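Local coordinates for protein AP endonuclease, family 2 (Brucella melitensis biovar Abortus, PDB 3NGF) that probably interconverts hydroxypyruvate and tartronate semialdehyde as a manganese-binding isomerase, in a TIM barrel fold shared with family 2 AP endonucleases, at residues T63-N68 and R241-C246; L148-N153 and G245-P250. All coordinates share one frame; numbering follows the deposited sequence.

Overall arrangement
Contact 1 pairs 63-68, the third strand of the eight-stranded parallel TIM barrel, with 241-246, which holds the eighth, and closes a loop of 172 residues. Within that loop lies 148-153, at the end of the fifth strand; contact 2 joins it to 245-250 and spans 91 residues. The touching pairs interleave: Val65 comes before Glu150, and Trp243 before Glu247, so the two connections cross. They share Gly245 and Cys246. Both reach across the barrel between non-neighbouring strands, contact 1 through apolar packing near the N-terminal ends of the strands, contact 2 through a manganese ion beyond their C-terminal ends, with centres about 11 Å apart.

Contact 1: residues T63-N68 and R241-C246; sequences TQVLFN and RGWVGC
Val65 sets a methyl group on the indole of Trp243, a CH-pi contact inside the TIM barrel between its third and eighth strands. The strands are not neighbours, and their backbones stay well apart, with the CA atoms of Val65 and Trp243 separated by 7.1 Å; side chains alone fill the gap. CG2 of Val65 stands 3.3 Å from the centroid of the five-membered ring of Trp243, only 8° off the ring normal, and thus squarely over the face. The other branch meets the root of the indole: CG1, anti to the backbone N (chi1 171°), packs 3.5 Å from Trp243 CB. A beta-branched valine suits this place because its two methyls can lie side by side on one face, CG2 over the five-membered ring and CG1 where CB joins it. Trp243 in turn supplies a broad flat surface that reaches along to Thr63, its CG turned anti to its carbonyl carbon (chi1 -69°).

Further out, Arg11 makes a cation-pi interaction with Trp243, and Ala13, on the first strand, touches both Val65 and Trp243, its single methyl adding little bulk beside them. The side chain of Gln64 leaves its backbone away from the eighth strand, and its NE2 donates to Leu66 O of its own strand. Thr63 CB comes obliquely to Trp243 CZ2, 4.1 Å away.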
# COMPACT_ATOMS: atom_id res chain seq x y z
N THR A 63 -2.60 13.13 -7.67
CA THR A 63 -2.87 11.79 -8.19
C THR A 63 -3.15 10.86 -7.02
O THR A 63 -2.41 10.86 -6.03
CB THR A 63 -1.64 11.26 -8.93
OG1 THR A 63 -1.40 12.07 -10.08
CG2 THR A 63 -1.80 9.77 -9.30
N GLN A 64 -4.17 10.02 -7.16
CA GLN A 64 -4.45 8.97 -6.19
C GLN A 64 -3.62 7.75 -6.56
O GLN A 64 -3.84 7.15 -7.62
CB GLN A 64 -5.94 8.59 -6.18
CG GLN A 64 -6.28 7.59 -5.05
CD GLN A 64 -6.19 8.20 -3.66
OE1 GLN A 64 -6.65 9.32 -3.45
NE2 GLN A 64 -5.66 7.44 -2.67
N VAL A 65 -2.63 7.43 -5.74
CA VAL A 65 -1.65 6.39 -6.09
C VAL A 65 -2.08 5.00 -5.63
O VAL A 65 -1.78 4.00 -6.31
CB VAL A 65 -0.28 6.76 -5.50
CG1 VAL A 65 0.71 5.65 -5.65
CG2 VAL A 65 0.20 8.11 -6.16
N LEU A 66 -2.78 4.94 -4.51
CA LEU A 66 -3.09 3.65 -3.87
C LEU A 66 -4.19 3.84 -2.84
O LEU A 66 -4.27 4.88 -2.19
CB LEU A 66 -1.83 3.10 -3.16
CG LEU A 66 -2.04 1.79 -2.35
CD1 LEU A 66 -2.01 0.63 -3.28
CD2 LEU A 66 -0.99 1.64 -1.23
N PHE A 67 -5.05 2.84 -2.70
CA PHE A 67 -5.82 2.63 -1.47
C PHE A 67 -6.20 1.16 -1.34
O PHE A 67 -5.86 0.33 -2.21
CB PHE A 67 -7.02 3.58 -1.34
CG PHE A 67 -8.04 3.46 -2.45
CD1 PHE A 67 -9.13 2.58 -2.31
CD2 PHE A 67 -7.91 4.20 -3.62
CE1 PHE A 67 -10.09 2.45 -3.33
CE2 PHE A 67 -8.84 4.11 -4.62
CZ PHE A 67 -9.93 3.24 -4.49
N ASN A 68 -6.79 0.81 -0.21
CA ASN A 68 -7.11 -0.59 0.07
C ASN A 68 -8.55 -0.92 -0.25
O ASN A 68 -9.45 -0.08 -0.11
CB ASN A 68 -6.90 -0.92 1.55
CG ASN A 68 -5.48 -0.75 2.00
OD1 ASN A 68 -4.61 -0.37 1.24
ND2 ASN A 68 -5.24 -1.03 3.30
N ARG A 241 9.73 2.98 -11.58
CA ARG A 241 9.13 4.27 -11.89
C ARG A 241 7.70 4.38 -11.39
O ARG A 241 6.89 5.13 -11.95
CB ARG A 241 9.21 4.51 -13.41
CG ARG A 241 10.63 4.42 -13.96
CD ARG A 241 11.49 5.62 -13.67
NE ARG A 241 12.79 5.49 -14.32
CZ ARG A 241 13.86 4.87 -13.80
NH1 ARG A 241 13.82 4.31 -12.57
NH2 ARG A 241 14.98 4.81 -14.51
N GLY A 242 7.37 3.62 -10.35
CA GLY A 242 6.10 3.80 -9.64
C GLY A 242 6.25 4.92 -8.62
O GLY A 242 7.11 5.79 -8.77
N TRP A 243 5.42 4.91 -7.58
CA TRP A 243 5.46 5.92 -6.53
C TRP A 243 6.03 5.31 -5.26
O TRP A 243 6.02 4.09 -5.09
CB TRP A 243 4.05 6.42 -6.22
CG TRP A 243 3.40 7.24 -7.30
CD1 TRP A 243 2.77 6.77 -8.39
CD2 TRP A 243 3.31 8.65 -7.36
NE1 TRP A 243 2.28 7.81 -9.15
CE2 TRP A 243 2.60 8.98 -8.53
CE3 TRP A 243 3.75 9.69 -6.53
CZ2 TRP A 243 2.35 10.30 -8.91
CZ3 TRP A 243 3.49 11.01 -6.91
CH2 TRP A 243 2.78 11.30 -8.07
N VAL A 244 6.49 6.16 -4.37
CA VAL A 244 6.97 5.76 -3.06
C VAL A 244 6.04 6.36 -2.00
O VAL A 244 6.02 7.60 -1.83
CB VAL A 244 8.44 6.19 -2.82
CG1 VAL A 244 8.91 5.76 -1.44
CG2 VAL A 244 9.34 5.60 -3.89
N GLY A 245 5.25 5.52 -1.35
CA GLY A 245 4.28 5.99 -0.35
C GLY A 245 4.93 6.28 1.00
O GLY A 245 5.70 5.47 1.50
N CYS A 246 4.61 7.44 1.57
CA CYS A 246 5.14 7.85 2.88
C CYS A 246 4.19 7.45 4.04
O CYS A 246 3.49 8.29 4.64
CB CYS A 246 5.41 9.35 2.88
SG CYS A 246 6.64 9.85 1.65

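Contact 2: residues L148-N153 and G245-P250; sequences LVEPLN and GCEYNP. With MN (manganese (II) ion), chain C.
The manganese site of this probable hydroxypyruvate isomerase joins Glu150 to Glu247, two carboxylates that meet through the metal and not through each other. Glu150 OE2 binds manganese at 2.2 Å, and Glu247 OE1 does so at 2.1 Å. The two oxygens lie nearly opposite one another on the ion, with an angle of about 171° at the metal, which keeps Glu150 OE2 and Glu247 OE1 4.2 Å apart. Each carboxylate uses one oxygen: Glu150 OE1 is 3.3 Å from manganese, too far for a second bond of that kind. Both side chains have CG anti to the backbone N (chi1 -169° in each) and run extended beyond it, which carries each carboxylate out to the metal at the full reach of the chain.

In a TIM barrel the active site lies at the C-terminal ends of the strands, and these residues fit that plan: Glu150 directly follows the fifth strand, while Glu247 lies in the turn near the C-terminal end of the barrel's eighth strand, as the centre of an inverse gamma turn whose bond, from Tyr248 N to Cys246 O, is weak. Both glutamates are predicted to act as proton donor or acceptor. Asp185 and Gln211, from the ends of the sixth and seventh strands, supply two more ligands. Hard oxygen donors such as these suit manganese(II).

Two waters occupy further positions on the ion, at roughly a right angle to each other. Water 2 binds manganese at 2.3 Å. Water 1 also bonds weakly to Glu247 OE2; its approach to Glu150 OE1 is too short to be an ordinary hydrogen bond and is doubtful in detail.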
# COMPACT_ATOMS: atom_id res chain seq x y z
N LEU A 148 -2.67 -5.55 -5.42
CA LEU A 148 -1.44 -5.90 -4.72
C LEU A 148 -1.67 -6.68 -3.46
O LEU A 148 -2.68 -6.50 -2.76
CB LEU A 148 -0.65 -4.64 -4.36
CG LEU A 148 -0.27 -3.69 -5.48
CD1 LEU A 148 0.55 -2.50 -4.91
CD2 LEU A 148 0.46 -4.42 -6.62
N VAL A 149 -0.67 -7.50 -3.14
CA VAL A 149 -0.54 -8.16 -1.85
C VAL A 149 0.61 -7.47 -1.12
O VAL A 149 1.68 -7.26 -1.71
CB VAL A 149 -0.26 -9.69 -1.99
CG1 VAL A 149 0.90 -10.01 -2.99
CG2 VAL A 149 0.01 -10.36 -0.59
N GLU A 150 0.38 -7.12 0.15
CA GLU A 150 1.40 -6.44 0.97
C GLU A 150 1.82 -7.28 2.16
O GLU A 150 1.06 -7.41 3.13
CB GLU A 150 0.90 -5.12 1.53
CG GLU A 150 2.03 -4.28 2.16
CD GLU A 150 1.58 -3.09 2.98
OE1 GLU A 150 0.38 -2.83 3.19
OE2 GLU A 150 2.49 -2.38 3.43
N PRO A 151 3.04 -7.84 2.12
CA PRO A 151 3.57 -8.47 3.35
C PRO A 151 3.67 -7.45 4.48
O PRO A 151 4.15 -6.33 4.27
CB PRO A 151 4.96 -8.96 2.92
CG PRO A 151 4.85 -9.10 1.43
CD PRO A 151 3.95 -8.01 0.98
N LEU A 152 3.24 -7.85 5.67
CA LEU A 152 3.32 -7.00 6.85
C LEU A 152 4.44 -7.53 7.76
O LEU A 152 5.42 -8.12 7.25
CB LEU A 152 1.95 -6.89 7.50
CG LEU A 152 0.84 -6.35 6.55
CD1 LEU A 152 -0.48 -6.22 7.29
CD2 LEU A 152 1.25 -4.99 5.89
N ASN A 153 4.40 -7.25 9.05
CA ASN A 153 5.36 -7.86 9.97
C ASN A 153 4.61 -8.37 11.19
O ASN A 153 3.50 -7.91 11.49
CB ASN A 153 6.47 -6.87 10.32
CG ASN A 153 6.05 -5.85 11.35
OD1 ASN A 153 5.96 -6.16 12.56
ND2 ASN A 153 5.83 -4.61 10.91
N GLY A 245 5.25 5.52 -1.35
CA GLY A 245 4.28 5.99 -0.35
C GLY A 245 4.93 6.28 1.00
O GLY A 245 5.70 5.47 1.50
N CYS A 246 4.61 7.44 1.57
CA CYS A 246 5.14 7.85 2.88
C CYS A 246 4.19 7.45 4.04
O CYS A 246 3.49 8.29 4.64
CB CYS A 246 5.41 9.35 2.88
SG CYS A 246 6.64 9.85 1.65
N GLU A 247 4.20 6.17 4.36
CA GLU A 247 3.35 5.61 5.38
C GLU A 247 4.13 5.57 6.69
O GLU A 247 4.56 4.49 7.16
CB GLU A 247 2.92 4.20 5.00
CG GLU A 247 1.82 3.71 5.89
CD GLU A 247 1.43 2.29 5.60
OE1 GLU A 247 2.20 1.56 4.94
OE2 GLU A 247 0.35 1.91 6.07
N TYR A 248 4.34 6.75 7.24
CA TYR A 248 5.01 6.89 8.50
C TYR A 248 4.21 7.79 9.40
O TYR A 248 3.36 8.59 8.96
CB TYR A 248 6.45 7.41 8.30
CG TYR A 248 6.62 8.84 7.78
CD1 TYR A 248 6.32 9.94 8.57
CD2 TYR A 248 7.07 9.07 6.48
CE1 TYR A 248 6.51 11.24 8.10
CE2 TYR A 248 7.26 10.38 6.00
CZ TYR A 248 6.98 11.46 6.82
OH TYR A 248 7.20 12.74 6.36
N ASN A 249 4.48 7.64 10.68
CA ASN A 249 3.88 8.49 11.71
C ASN A 249 4.84 9.61 12.04
O ASN A 249 5.92 9.36 12.58
CB ASN A 249 3.59 7.68 12.96
CG ASN A 249 2.76 6.46 12.66
OD1 ASN A 249 1.70 6.55 12.00
ND2 ASN A 249 3.19 5.31 13.19
N PRO A 250 4.48 10.86 11.72
CA PRO A 250 5.47 11.92 11.94
C PRO A 250 5.92 12.00 13.40
O PRO A 250 5.09 11.81 14.31
CB PRO A 250 4.73 13.18 11.50
CG PRO A 250 3.70 12.68 10.48
CD PRO A 250 3.25 11.37 11.05
MN MN C . 2.40 -0.43 4.36
O HOH W 1 0.02 -0.47 3.72
O HOH W 2 1.63 -1.12 6.38